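Local atomic coordinates of uroporphyrinogen III cosynthase (HemD) (PDB entry 3P9Z), a protein that probably catalyses the cyclisation of the linear tetrapyrrole hydroxymethylbilane to uroporphyrinogen III, with release of water, in porphyrin biosynthesis. Residues Arg5-Val10 / Lys162-Phe167; Tyr186-Ile191 / Gln202-Tyr207; Asn144-Leu149 / Phe176-Glu181; Tyr28-Leu33 / Leu53-Asn58. All coordinates share one frame; numbering follows the deposited sequence.

In the fold
Starting at the N terminus, strand 7-10 pairs with 164-167 only after some 150 residues, and the loop that contact 1 closes encloses the whole of the other domain, with strands 40-43, 70-72 and 112-118. Nested inside it is contact 4, which lies on the opposite side of the chain's centre, about 36 Å away between centres, and joins the exit of strand 19-28 to helix 46-55. Contact 3 opens within that loop and closes beyond it, crossing contact 1 and fastening the end of strand 135-146 to helix 170-179. Contact 2 follows in series, a short beta-alpha-beta closure at the sheet edge. The arrangement fits the two-domain architecture of uroporphyrinogen-III synthases, joined by strands 19-28 and 135-146.

Contact 1 of 4, residues Arg5-Val10 / Lys162-Phe167; sequences REIVWV and KSILIF
Ile166 sets its CD1 methyl directly over the six-membered ring of Trp9, 3.7 Å from the ring centroid and on the ring normal, a well-centred CH-pi contact. Its other branch touches the ring as well, with Ile166 CG2 3.7 Å from Trp9 CE3. With CG1 of Ile166 anti to the carbonyl carbon (chi1 -58°) and the chain extended beyond it, CD1 also reaches Ile7 CG2 at 3.8 Å. At the N-terminal end, Arg5 directs two nitrogens, NE and NH2, at one acceptor. Its NE is 2.7 Å from Lys162 O and in the plane of that carbonyl, while NH2 reaches the same Lys162 O at 3.0 Å from above the plane. A bend at chi3 (67°) turns the guanidinium inward, so that Ile164 CG1 packs over its face; Thr187 OG1 takes a further bond from NH2. On the other face of the sheet, Val8 CB meets Leu165 CD2 at 3.8 Å and Val10 CB meets Phe167 CD1 at 3.7 Å.

These pairs are held in register by a parallel ladder in which Ile164 N, Val8 N, Ile166 N and Val10 N bond in turn to Glu6 O, Ile164 O, Val8 O and Ile166 O. Strands 19-28 and 187-190 flank the pair in the sheet. Helix 214-223 packs on Ile7 and Ile166, and helix 170-179 on Val10, Leu165 and Phe167.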
loop_
_atom_site.group_PDB
_atom_site.type_symbol
_atom_site.label_atom_id
_atom_site.label_comp_id
_atom_site.label_asym_id
_atom_site.label_seq_id
_atom_site.Cartn_x
_atom_site.Cartn_y
_atom_site.Cartn_z
ATOM N N ARG A 5 21.064 18.794 6.744
ATOM C CA ARG A 5 20.346 17.666 7.351
ATOM C C ARG A 5 20.128 16.535 6.337
ATOM O O ARG A 5 19.854 16.806 5.178
ATOM C CB ARG A 5 19.011 18.152 7.930
ATOM C CG ARG A 5 19.147 19.336 8.901
ATOM C CD ARG A 5 17.788 19.819 9.383
ATOM N NE ARG A 5 17.153 18.805 10.216
ATOM C CZ ARG A 5 15.915 18.864 10.691
ATOM N NH1 ARG A 5 15.138 19.923 10.454
ATOM N NH2 ARG A 5 15.464 17.870 11.438
ATOM N N GLU A 6 20.267 15.288 6.785
ATOM C CA GLU A 6 20.043 14.113 5.942
ATOM C C GLU A 6 18.551 13.845 5.735
ATOM O O GLU A 6 17.791 13.837 6.692
ATOM C CB GLU A 6 20.644 12.870 6.593
ATOM C CG GLU A 6 22.101 12.567 6.256
ATOM C CD GLU A 6 22.387 11.066 6.338
ATOM O OE1 GLU A 6 21.666 10.264 5.695
ATOM O OE2 GLU A 6 23.329 10.689 7.060
ATOM N N ILE A 7 18.155 13.589 4.495
ATOM C CA ILE A 7 16.781 13.233 4.161
ATOM C C ILE A 7 16.649 11.700 4.018
ATOM O O ILE A 7 17.327 11.075 3.183
ATOM C CB ILE A 7 16.319 13.978 2.896
ATOM C CG1 ILE A 7 16.267 15.489 3.158
ATOM C CG2 ILE A 7 14.958 13.454 2.386
ATOM C CD1 ILE A 7 16.175 16.358 1.898
ATOM N N VAL A 8 15.784 11.111 4.846
ATOM C CA VAL A 8 15.567 9.659 4.869
ATOM C C VAL A 8 14.105 9.286 4.555
ATOM O O VAL A 8 13.173 9.785 5.187
ATOM C CB VAL A 8 15.983 9.062 6.236
ATOM C CG1 VAL A 8 15.942 7.536 6.218
ATOM C CG2 VAL A 8 17.374 9.526 6.620
ATOM N N TRP A 9 13.923 8.400 3.574
ATOM C CA TRP A 9 12.610 7.878 3.212
ATOM C C TRP A 9 12.306 6.651 4.066
ATOM O O TRP A 9 13.141 5.744 4.199
ATOM C CB TRP A 9 12.588 7.472 1.739
ATOM C CG TRP A 9 12.807 8.598 0.764
ATOM C CD1 TRP A 9 14.000 9.051 0.296
ATOM C CD2 TRP A 9 11.796 9.398 0.135
ATOM N NE1 TRP A 9 13.806 10.087 -0.602
ATOM C CE2 TRP A 9 12.457 10.317 -0.714
ATOM C CE3 TRP A 9 10.396 9.412 0.189
ATOM C CZ2 TRP A 9 11.765 11.254 -1.492
ATOM C CZ3 TRP A 9 9.702 10.333 -0.596
ATOM C CH2 TRP A 9 10.392 11.246 -1.419
ATOM N N VAL A 10 11.112 6.628 4.646
ATOM C CA VAL A 10 10.606 5.479 5.371
ATOM C C VAL A 10 9.406 5.039 4.536
ATOM O O VAL A 10 8.326 5.635 4.603
ATOM C CB VAL A 10 10.191 5.842 6.827
ATOM C CG1 VAL A 10 9.840 4.586 7.619
ATOM C CG2 VAL A 10 11.307 6.630 7.544
ATOM N N LYS A 162 19.368 14.639 13.721
ATOM C CA LYS A 162 18.846 15.779 12.961
ATOM C C LYS A 162 18.283 15.428 11.571
ATOM O O LYS A 162 17.939 16.333 10.812
ATOM C CB LYS A 162 19.890 16.909 12.854
ATOM C CG LYS A 162 20.367 17.417 14.198
ATOM C CD LYS A 162 21.536 18.376 14.082
ATOM C CE LYS A 162 21.888 18.917 15.476
ATOM N NZ LYS A 162 23.204 19.632 15.509
ATOM N N SER A 163 18.203 14.130 11.252
ATOM C CA SER A 163 17.599 13.634 10.004
ATOM C C SER A 163 16.176 14.127 9.803
ATOM O O SER A 163 15.413 14.275 10.760
ATOM C CB SER A 163 17.558 12.098 9.966
ATOM O OG SER A 163 18.855 11.522 9.934
ATOM N N ILE A 164 15.830 14.363 8.542
ATOM C CA ILE A 164 14.446 14.567 8.137
ATOM C C ILE A 164 13.877 13.230 7.628
ATOM O O ILE A 164 14.389 12.668 6.669
ATOM C CB ILE A 164 14.337 15.643 7.028
ATOM C CG1 ILE A 164 14.846 17.012 7.524
ATOM C CG2 ILE A 164 12.903 15.761 6.529
ATOM C CD1 ILE A 164 15.464 17.867 6.416
ATOM N N LEU A 165 12.808 12.754 8.256
ATOM C CA LEU A 165 12.244 11.441 7.954
ATOM C C LEU A 165 10.891 11.552 7.251
ATOM O O LEU A 165 9.938 12.151 7.794
ATOM C CB LEU A 165 12.079 10.617 9.238
ATOM C CG LEU A 165 13.244 10.639 10.226
ATOM C CD1 LEU A 165 12.841 9.965 11.512
ATOM C CD2 LEU A 165 14.474 9.968 9.616
ATOM N N ILE A 166 10.820 10.962 6.058
ATOM C CA ILE A 166 9.596 10.978 5.243
ATOM C C ILE A 166 8.790 9.698 5.425
ATOM O O ILE A 166 9.215 8.601 4.992
ATOM C CB ILE A 166 9.902 11.210 3.719
ATOM C CG1 ILE A 166 10.662 12.529 3.510
ATOM C CG2 ILE A 166 8.600 11.190 2.907
ATOM C CD1 ILE A 166 11.208 12.762 2.109
ATOM N N PHE A 167 7.630 9.825 6.068
ATOM C CA PHE A 167 6.742 8.669 6.253
ATOM C C PHE A 167 5.652 8.642 5.193
ATOM O O PHE A 167 4.856 9.586 5.089
ATOM C CB PHE A 167 6.142 8.671 7.664
ATOM C CG PHE A 167 7.184 8.616 8.762
ATOM C CD1 PHE A 167 7.727 7.385 9.166
ATOM C CD2 PHE A 167 7.611 9.777 9.391
ATOM C CE1 PHE A 167 8.703 7.324 10.184
ATOM C CE2 PHE A 167 8.581 9.735 10.418
ATOM C CZ PHE A 167 9.131 8.492 10.812
#

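Contact 2 of 4, residues Tyr186-Ile191 / Gln202-Tyr207; sequences YTAISI and QGIPSY
Ile204, just past the Schellman motif at Gly203 that ends helix 193-201, brings CG2 to within 4.3 Å of Ala188 CB as the chain returns to complete a beta-alpha-beta crossover between parallel strands 187-190 and 206-208. At Pro205 the strands have not yet closed up, and a water links the two backbones: it donates to Pro205 O at 2.6 Å and accepts from Ala188 N at 2.9 Å. Ser206 then comes alongside, with Ser206 CB 3.5 Å from Ala188 CB. Its OG sits between the backbone N and the carbonyl carbon (chi1 64°), turned to the hydroxyl of Ser190, which donates to it with an OG-OG separation of 2.9 Å. Ala196 of the crossover helix packs against Ser206, and Ser190 too meets this helix.

Tyr207 is where direct backbone pairing takes hold. Its amide N bonds to Ala188 O at 3.0 Å, and its carbonyl O accepts from Ser190 N at 2.8 Å in a nearly straight bond (168° at the hydrogen). The ring turns its edge to strand 187-190: the CG2 methyl of Thr187 lies close to the ring plane, 3.9 Å from Tyr207 CD2.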
loop_
_atom_site.group_PDB
_atom_site.type_symbol
_atom_site.label_atom_id
_atom_site.label_comp_id
_atom_site.label_asym_id
_atom_site.label_seq_id
_atom_site.Cartn_x
_atom_site.Cartn_y
_atom_site.Cartn_z
ATOM N N TYR A 186 14.880 14.972 15.227
ATOM C CA TYR A 186 14.382 14.514 13.935
ATOM C C TYR A 186 13.251 15.449 13.533
ATOM O O TYR A 186 12.586 16.037 14.398
ATOM C CB TYR A 186 13.804 13.101 14.005
ATOM C CG TYR A 186 14.773 11.949 14.216
ATOM C CD1 TYR A 186 16.131 12.039 13.869
ATOM C CD2 TYR A 186 14.307 10.742 14.738
ATOM C CE1 TYR A 186 16.994 10.946 14.057
ATOM C CE2 TYR A 186 15.143 9.661 14.919
ATOM C CZ TYR A 186 16.483 9.759 14.582
ATOM O OH TYR A 186 17.283 8.653 14.785
ATOM N N THR A 187 13.037 15.582 12.226
ATOM C CA THR A 187 11.827 16.225 11.714
ATOM C C THR A 187 11.055 15.227 10.854
ATOM O O THR A 187 11.584 14.719 9.870
ATOM C CB THR A 187 12.164 17.498 10.905
ATOM O OG1 THR A 187 12.835 18.431 11.760
ATOM C CG2 THR A 187 10.921 18.133 10.341
ATOM N N ALA A 188 9.812 14.942 11.246
ATOM C CA ALA A 188 8.940 14.034 10.498
ATOM C C ALA A 188 8.185 14.777 9.395
ATOM O O ALA A 188 7.702 15.909 9.586
ATOM C CB ALA A 188 7.938 13.333 11.429
ATOM N N ILE A 189 8.087 14.112 8.251
ATOM C CA ILE A 189 7.235 14.539 7.176
ATOM C C ILE A 189 6.213 13.440 6.896
ATOM O O ILE A 189 6.560 12.259 6.844
ATOM C CB ILE A 189 8.076 14.858 5.908
ATOM C CG1 ILE A 189 8.947 16.100 6.191
ATOM C CG2 ILE A 189 7.169 15.011 4.673
ATOM C CD1 ILE A 189 9.699 16.647 4.995
ATOM N N SER A 190 4.955 13.841 6.721
ATOM C CA SER A 190 3.893 12.904 6.413
ATOM C C SER A 190 3.389 13.144 5.018
ATOM O O SER A 190 3.197 14.301 4.614
ATOM C CB SER A 190 2.737 13.097 7.397
ATOM O OG SER A 190 3.134 12.700 8.694
ATOM N N ILE A 191 3.146 12.057 4.288
ATOM C CA ILE A 191 2.584 12.167 2.932
ATOM C C ILE A 191 1.177 12.799 2.924
ATOM O O ILE A 191 0.814 13.539 1.998
ATOM C CB ILE A 191 2.570 10.779 2.206
ATOM C CG1 ILE A 191 2.350 10.960 0.686
ATOM C CG2 ILE A 191 1.543 9.839 2.859
ATOM C CD1 ILE A 191 2.931 9.803 -0.198
ATOM N N GLN A 202 0.738 9.344 18.497
ATOM C CA GLN A 202 1.931 8.836 19.164
ATOM C C GLN A 202 2.725 9.965 19.832
ATOM O O GLN A 202 3.802 9.733 20.358
ATOM C CB GLN A 202 2.831 8.071 18.174
ATOM C CG GLN A 202 2.139 6.942 17.361
ATOM C CD GLN A 202 1.310 5.975 18.212
ATOM O OE1 GLN A 202 0.110 5.830 18.006
ATOM N NE2 GLN A 202 1.950 5.306 19.158
ATOM N N GLY A 203 2.216 11.191 19.789
ATOM C CA GLY A 203 2.947 12.336 20.349
ATOM C C GLY A 203 4.001 12.935 19.432
ATOM O O GLY A 203 4.853 13.713 19.871
ATOM N N ILE A 204 3.944 12.591 18.151
ATOM C CA ILE A 204 4.949 13.062 17.207
ATOM C C ILE A 204 4.409 14.058 16.182
ATOM O O ILE A 204 3.551 13.721 15.370
ATOM C CB ILE A 204 5.647 11.892 16.518
ATOM C CG1 ILE A 204 6.458 11.105 17.563
ATOM C CG2 ILE A 204 6.572 12.389 15.415
ATOM C CD1 ILE A 204 6.597 9.646 17.258
ATOM N N PRO A 205 4.940 15.290 16.206
ATOM C CA PRO A 205 4.538 16.284 15.211
ATOM C C PRO A 205 5.184 15.992 13.853
ATOM O O PRO A 205 6.251 15.364 13.781
ATOM C CB PRO A 205 5.092 17.597 15.784
ATOM C CG PRO A 205 6.329 17.164 16.585
ATOM C CD PRO A 205 5.916 15.822 17.183
ATOM N N SER A 206 4.540 16.431 12.786
ATOM C CA SER A 206 5.119 16.320 11.462
ATOM C C SER A 206 4.530 17.391 10.567
ATOM O O SER A 206 3.437 17.888 10.827
ATOM C CB SER A 206 4.837 14.937 10.858
ATOM O OG SER A 206 3.443 14.759 10.679
ATOM N N TYR A 207 5.259 17.721 9.509
ATOM C CA TYR A 207 4.748 18.563 8.448
ATOM C C TYR A 207 4.173 17.676 7.371
ATOM O O TYR A 207 4.653 16.551 7.149
ATOM C CB TYR A 207 5.862 19.425 7.851
ATOM C CG TYR A 207 6.476 20.417 8.816
ATOM C CD1 TYR A 207 5.794 21.588 9.188
ATOM C CD2 TYR A 207 7.771 20.207 9.331
ATOM C CE1 TYR A 207 6.382 22.523 10.074
ATOM C CE2 TYR A 207 8.364 21.132 10.219
ATOM C CZ TYR A 207 7.659 22.280 10.580
ATOM O OH TYR A 207 8.243 23.180 11.444
HETATM O O HOH W 1 8.764 16.126 13.731
#

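Contact 3 of 4, residues Asn144-Leu149 / Phe176-Glu181; sequences NKLKHL and FLHYFE
Tyr179 extends its hydroxyl against the extended backbone of Lys147 to Leu149, and its two hydrogen bonds are the polar part of this contact. The OH donates to Lys147 O, which lies at the ring edge and in its plane; the modelled OH-O separation of 2.5 Å is very short, and its exact value is doubtful. The same oxygen accepts from Leu149 N at 3.0 Å, with a nearly straight N-H (167°). One hydroxyl thus serves as donor and acceptor at once and joins the backbone on both sides of His148, a pairing that should fix the rotation of the phenol.

The apolar part consists of methyls laid on rings. Leu146 CD2 stands over the middle of the His178 ring, 3.7 Å from its centroid, in a CH-pi contact. His178 CG is anti to its backbone N (chi1 -177°), which sends the ring out from the helix towards Leu146; chi2 near 98° turns its face to the methyl. Leu149 CD1 makes a second CH-pi contact, 3.9 Å from the centroid of the Tyr179 ring and displaced towards the rim. The opposite face of that ring is taken by His178 CD2, so the phenol is sandwiched between its helix neighbour and a leucine. Leu146 CD1 fills in beside it, 3.7 Å from Tyr179 CE2.

The contact lies at the surface, where strand 135-146 leaves its antiparallel pairing with strand 19-28. Leu146 also rests on Ala175 of helix 170-179, while Leu149 and Tyr179 both touch helix 151-157.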
loop_
_atom_site.group_PDB
_atom_site.type_symbol
_atom_site.label_atom_id
_atom_site.label_comp_id
_atom_site.label_asym_id
_atom_site.label_seq_id
_atom_site.Cartn_x
_atom_site.Cartn_y
_atom_site.Cartn_z
ATOM N N ASN A 144 0.977 -6.987 4.746
ATOM C CA ASN A 144 2.109 -6.091 4.895
ATOM C C ASN A 144 2.574 -6.236 6.331
ATOM O O ASN A 144 1.858 -5.868 7.265
ATOM C CB ASN A 144 1.710 -4.644 4.574
ATOM C CG ASN A 144 2.884 -3.676 4.665
ATOM O OD1 ASN A 144 4.036 -4.038 4.407
ATOM N ND2 ASN A 144 2.587 -2.427 5.027
ATOM N N LYS A 145 3.764 -6.798 6.495
ATOM C CA LYS A 145 4.232 -7.296 7.778
ATOM C C LYS A 145 5.562 -6.646 8.187
ATOM O O LYS A 145 6.431 -6.412 7.341
ATOM C CB LYS A 145 4.466 -8.802 7.630
ATOM C CG LYS A 145 4.197 -9.616 8.855
ATOM C CD LYS A 145 4.095 -11.093 8.472
ATOM C CE LYS A 145 4.087 -11.988 9.704
ATOM N NZ LYS A 145 5.464 -12.116 10.266
ATOM N N LEU A 146 5.726 -6.416 9.489
ATOM C CA LEU A 146 6.981 -5.906 10.055
ATOM C C LEU A 146 8.159 -6.854 9.809
ATOM O O LEU A 146 8.061 -8.033 10.103
ATOM C CB LEU A 146 6.831 -5.678 11.565
ATOM C CG LEU A 146 8.084 -5.134 12.265
ATOM C CD1 LEU A 146 8.355 -3.693 11.832
ATOM C CD2 LEU A 146 7.997 -5.238 13.796
ATOM N N LYS A 147 9.268 -6.332 9.289
ATOM C CA LYS A 147 10.497 -7.135 9.154
ATOM C C LYS A 147 11.078 -7.502 10.518
ATOM O O LYS A 147 10.924 -6.764 11.496
ATOM C CB LYS A 147 11.577 -6.399 8.363
ATOM C CG LYS A 147 11.306 -6.253 6.903
ATOM C CD LYS A 147 12.502 -5.610 6.204
ATOM C CE LYS A 147 12.252 -5.522 4.717
ATOM N NZ LYS A 147 13.387 -4.841 4.032
ATOM N N HIS A 148 11.737 -8.654 10.572
ATOM C CA HIS A 148 12.458 -9.085 11.762
ATOM C C HIS A 148 13.897 -8.713 11.494
ATOM O O HIS A 148 14.586 -9.433 10.781
ATOM C CB HIS A 148 12.355 -10.612 11.922
ATOM C CG HIS A 148 11.037 -11.090 12.451
ATOM N ND1 HIS A 148 9.863 -10.381 12.300
ATOM C CD2 HIS A 148 10.706 -12.222 13.114
ATOM C CE1 HIS A 148 8.870 -11.050 12.858
ATOM N NE2 HIS A 148 9.354 -12.175 13.355
ATOM N N LEU A 149 14.349 -7.582 12.027
ATOM C CA LEU A 149 15.716 -7.118 11.777
ATOM C C LEU A 149 16.681 -7.500 12.885
ATOM O O LEU A 149 16.366 -7.365 14.079
ATOM C CB LEU A 149 15.768 -5.598 11.570
ATOM C CG LEU A 149 14.837 -4.981 10.522
ATOM C CD1 LEU A 149 14.673 -3.512 10.811
ATOM C CD2 LEU A 149 15.352 -5.225 9.106
ATOM N N PHE A 176 8.769 2.080 12.087
ATOM C CA PHE A 176 9.874 2.905 12.537
ATOM C C PHE A 176 9.884 2.979 14.057
ATOM O O PHE A 176 10.922 2.738 14.688
ATOM C CB PHE A 176 9.810 4.301 11.938
ATOM C CG PHE A 176 10.970 5.164 12.316
ATOM C CD1 PHE A 176 10.903 5.988 13.444
ATOM C CD2 PHE A 176 12.135 5.149 11.561
ATOM C CE1 PHE A 176 11.982 6.803 13.817
ATOM C CE2 PHE A 176 13.227 5.959 11.926
ATOM C CZ PHE A 176 13.141 6.791 13.058
ATOM N N LEU A 177 8.729 3.297 14.636
ATOM C CA LEU A 177 8.628 3.495 16.085
ATOM C C LEU A 177 8.823 2.191 16.841
ATOM O O LEU A 177 9.294 2.203 17.954
ATOM C CB LEU A 177 7.308 4.160 16.470
ATOM C CG LEU A 177 7.183 5.617 15.996
ATOM C CD1 LEU A 177 5.796 6.170 16.317
ATOM C CD2 LEU A 177 8.286 6.496 16.613
ATOM N N HIS A 178 8.490 1.069 16.218
ATOM C CA HIS A 178 8.829 -0.231 16.805
ATOM C C HIS A 178 10.327 -0.344 17.069
ATOM O O HIS A 178 10.730 -0.840 18.111
ATOM C CB HIS A 178 8.355 -1.397 15.928
ATOM C CG HIS A 178 8.616 -2.741 16.534
ATOM N ND1 HIS A 178 7.653 -3.453 17.220
ATOM C CD2 HIS A 178 9.750 -3.480 16.603
ATOM C CE1 HIS A 178 8.178 -4.583 17.663
ATOM N NE2 HIS A 178 9.451 -4.620 17.308
ATOM N N TYR A 179 11.153 0.122 16.138
ATOM C CA TYR A 179 12.589 -0.130 16.229
ATOM C C TYR A 179 13.440 1.014 16.767
ATOM O O TYR A 179 14.498 0.779 17.342
ATOM C CB TYR A 179 13.142 -0.545 14.868
ATOM C CG TYR A 179 12.880 -1.995 14.501
ATOM C CD1 TYR A 179 13.477 -3.034 15.218
ATOM C CD2 TYR A 179 12.069 -2.327 13.411
ATOM C CE1 TYR A 179 13.244 -4.367 14.887
ATOM C CE2 TYR A 179 11.842 -3.678 13.055
ATOM C CZ TYR A 179 12.433 -4.680 13.791
ATOM O OH TYR A 179 12.215 -6.009 13.462
ATOM N N PHE A 180 12.998 2.247 16.556
ATOM C CA PHE A 180 13.850 3.404 16.782
ATOM C C PHE A 180 13.169 4.465 17.617
ATOM O O PHE A 180 11.983 4.761 17.424
ATOM C CB PHE A 180 14.260 4.025 15.437
ATOM C CG PHE A 180 14.931 3.060 14.494
ATOM C CD1 PHE A 180 16.206 2.552 14.773
ATOM C CD2 PHE A 180 14.291 2.657 13.318
ATOM C CE1 PHE A 180 16.826 1.672 13.903
ATOM C CE2 PHE A 180 14.912 1.781 12.449
ATOM C CZ PHE A 180 16.177 1.288 12.741
ATOM N N GLU A 181 13.926 5.047 18.534
ATOM C CA GLU A 181 13.486 6.223 19.269
ATOM C C GLU A 181 13.293 7.369 18.271
ATOM O O GLU A 181 14.097 7.564 17.357
ATOM C CB GLU A 181 14.551 6.587 20.321
ATOM C CG GLU A 181 14.235 7.780 21.233
ATOM C CD GLU A 181 15.419 8.193 22.156
ATOM O OE1 GLU A 181 16.560 7.687 21.985
ATOM O OE2 GLU A 181 15.210 9.048 23.048
#

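Contact 4 of 4, residues Tyr28-Leu33 / Leu53-Asn58; sequences YYPLEL and LETLKN
Tyr28 meets the methyl of Thr55 first through its CB, at a CB-CG2 distance of 3.8 Å. With CG anti to the carbonyl carbon (chi1 -65°), the ring is directed along the flank of the helix end and shows its edge to Glu54. Along that edge, Tyr28 CD2 is 3.6 Å from Glu54 OE2, and CE2 comes next, 3.7 Å from Glu54 OE1. The carboxylate therefore spans two neighbouring ring carbons, its plane turned 73° from that of the ring. No hydrogen bond is involved; the approach is consistent with a weak electrostatic attraction between a negative group and the slightly positive ring C-H edge. Beyond CE2 the tip of the tyrosine leaves the 53-58 segment.

Thr55 carries much of the remainder. Its CB packs on the backbone at Pro30, 3.9 Å from Pro30 CA. Its OG1 (chi1 62°) is turned back over the helix, where it bonds to Ser51 O, and it also shares a water with the loop. This water lies 2.6 Å from Thr55 OG1 and donates to Tyr29 O at 2.7 Å, providing a polar link where the two segments make no direct hydrogen bond. Deeper in, Leu31 CB approaches Leu56 CD1 at 4.3 Å.

The loop leaving strand 19-28 is thereby laid across the C-terminal end of helix 46-55. Helix 60-66 packs against Leu31 and Leu56 through Leu65, and strand 135-146 lies beside Tyr28, Tyr29 and Leu31.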
loop_
_atom_site.group_PDB
_atom_site.type_symbol
_atom_site.label_atom_id
_atom_site.label_comp_id
_atom_site.label_asym_id
_atom_site.label_seq_id
_atom_site.Cartn_x
_atom_site.Cartn_y
_atom_site.Cartn_z
ATOM N N TYR A 28 2.838 -13.197 0.687
ATOM C CA TYR A 28 1.828 -13.634 -0.277
ATOM C C TYR A 28 1.154 -14.937 0.118
ATOM O O TYR A 28 1.824 -15.860 0.590
ATOM C CB TYR A 28 2.438 -13.779 -1.661
ATOM C CG TYR A 28 2.931 -12.497 -2.278
ATOM C CD1 TYR A 28 2.412 -11.253 -1.901
ATOM C CD2 TYR A 28 3.890 -12.530 -3.277
ATOM C CE1 TYR A 28 2.868 -10.071 -2.497
ATOM C CE2 TYR A 28 4.343 -11.365 -3.878
ATOM C CZ TYR A 28 3.829 -10.149 -3.488
ATOM O OH TYR A 28 4.302 -9.020 -4.099
ATOM N N TYR A 29 -0.170 -14.986 -0.061
ATOM C CA TYR A 29 -0.979 -16.166 0.229
ATOM C C TYR A 29 -1.682 -16.640 -1.038
ATOM O O TYR A 29 -2.341 -15.853 -1.722
ATOM C CB TYR A 29 -2.021 -15.876 1.313
ATOM C CG TYR A 29 -1.449 -15.272 2.568
ATOM C CD1 TYR A 29 -0.651 -16.030 3.431
ATOM C CD2 TYR A 29 -1.691 -13.947 2.891
ATOM C CE1 TYR A 29 -0.118 -15.472 4.585
ATOM C CE2 TYR A 29 -1.166 -13.382 4.044
ATOM C CZ TYR A 29 -0.386 -14.146 4.884
ATOM O OH TYR A 29 0.141 -13.579 6.022
ATOM N N PRO A 30 -1.530 -17.930 -1.366
ATOM C CA PRO A 30 -2.195 -18.462 -2.557
ATOM C C PRO A 30 -3.717 -18.294 -2.509
ATOM O O PRO A 30 -4.335 -18.361 -1.445
ATOM C CB PRO A 30 -1.811 -19.955 -2.534
ATOM C CG PRO A 30 -0.502 -19.984 -1.830
ATOM C CD PRO A 30 -0.671 -18.946 -0.724
ATOM N N LEU A 31 -4.304 -18.055 -3.668
ATOM C CA LEU A 31 -5.749 -18.016 -3.786
ATOM C C LEU A 31 -6.264 -19.446 -3.901
ATOM O O LEU A 31 -6.014 -20.138 -4.906
ATOM C CB LEU A 31 -6.159 -17.168 -4.990
ATOM C CG LEU A 31 -7.643 -16.985 -5.266
ATOM C CD1 LEU A 31 -8.294 -16.105 -4.193
ATOM C CD2 LEU A 31 -7.789 -16.392 -6.668
ATOM N N GLU A 32 -6.973 -19.874 -2.863
ATOM C CA GLU A 32 -7.491 -21.236 -2.743
ATOM C C GLU A 32 -8.855 -21.379 -3.413
ATOM O O GLU A 32 -9.169 -22.441 -3.985
ATOM C CB GLU A 32 -7.600 -21.638 -1.265
ATOM N N LEU A 33 -9.650 -20.307 -3.332
ATOM C CA LEU A 33 -10.996 -20.232 -3.901
ATOM C C LEU A 33 -11.067 -20.538 -5.412
ATOM O O LEU A 33 -10.171 -20.160 -6.189
ATOM C CB LEU A 33 -11.573 -18.830 -3.629
ATOM N N LEU A 53 0.105 -12.856 -9.493
ATOM C CA LEU A 53 1.175 -13.148 -10.441
ATOM C C LEU A 53 2.229 -14.158 -9.928
ATOM O O LEU A 53 2.660 -15.048 -10.673
ATOM C CB LEU A 53 1.852 -11.841 -10.877
ATOM C CG LEU A 53 0.971 -10.904 -11.712
ATOM C CD1 LEU A 53 1.670 -9.580 -11.940
ATOM C CD2 LEU A 53 0.602 -11.547 -13.053
ATOM N N GLU A 54 2.625 -14.022 -8.663
ATOM C CA GLU A 54 3.646 -14.886 -8.074
ATOM C C GLU A 54 3.131 -16.257 -7.627
ATOM O O GLU A 54 3.704 -17.282 -8.002
ATOM C CB GLU A 54 4.376 -14.183 -6.915
ATOM C CG GLU A 54 5.515 -15.013 -6.338
ATOM C CD GLU A 54 6.399 -14.258 -5.350
ATOM O OE1 GLU A 54 6.937 -13.184 -5.718
ATOM O OE2 GLU A 54 6.570 -14.756 -4.206
ATOM N N THR A 55 2.071 -16.284 -6.818
ATOM C CA THR A 55 1.590 -17.538 -6.240
ATOM C C THR A 55 0.921 -18.433 -7.286
ATOM O O THR A 55 0.778 -19.634 -7.072
ATOM C CB THR A 55 0.571 -17.314 -5.112
ATOM O OG1 THR A 55 -0.566 -16.638 -5.651
ATOM C CG2 THR A 55 1.170 -16.494 -3.957
ATOM N N LEU A 56 0.501 -17.838 -8.403
ATOM C CA LEU A 56 -0.250 -18.560 -9.434
ATOM C C LEU A 56 0.422 -18.542 -10.810
ATOM O O LEU A 56 -0.224 -18.850 -11.800
ATOM C CB LEU A 56 -1.685 -18.000 -9.552
ATOM C CG LEU A 56 -2.623 -18.047 -8.343
ATOM C CD1 LEU A 56 -3.884 -17.270 -8.656
ATOM C CD2 LEU A 56 -2.962 -19.488 -7.927
ATOM N N LYS A 57 1.705 -18.182 -10.866
ATOM C CA LYS A 57 2.462 -18.095 -12.130
ATOM C C LYS A 57 2.293 -19.356 -12.982
ATOM O O LYS A 57 2.392 -20.472 -12.465
ATOM C CB LYS A 57 3.954 -17.822 -11.865
ATOM N N ASN A 58 1.994 -19.149 -14.268
ATOM C CA ASN A 58 1.738 -20.221 -15.249
ATOM C C ASN A 58 0.533 -21.136 -14.959
ATOM O O ASN A 58 0.235 -22.034 -15.751
ATOM C CB ASN A 58 3.011 -21.058 -15.511
HETATM O O HOH W 2 -2.058 -14.968 -4.256
#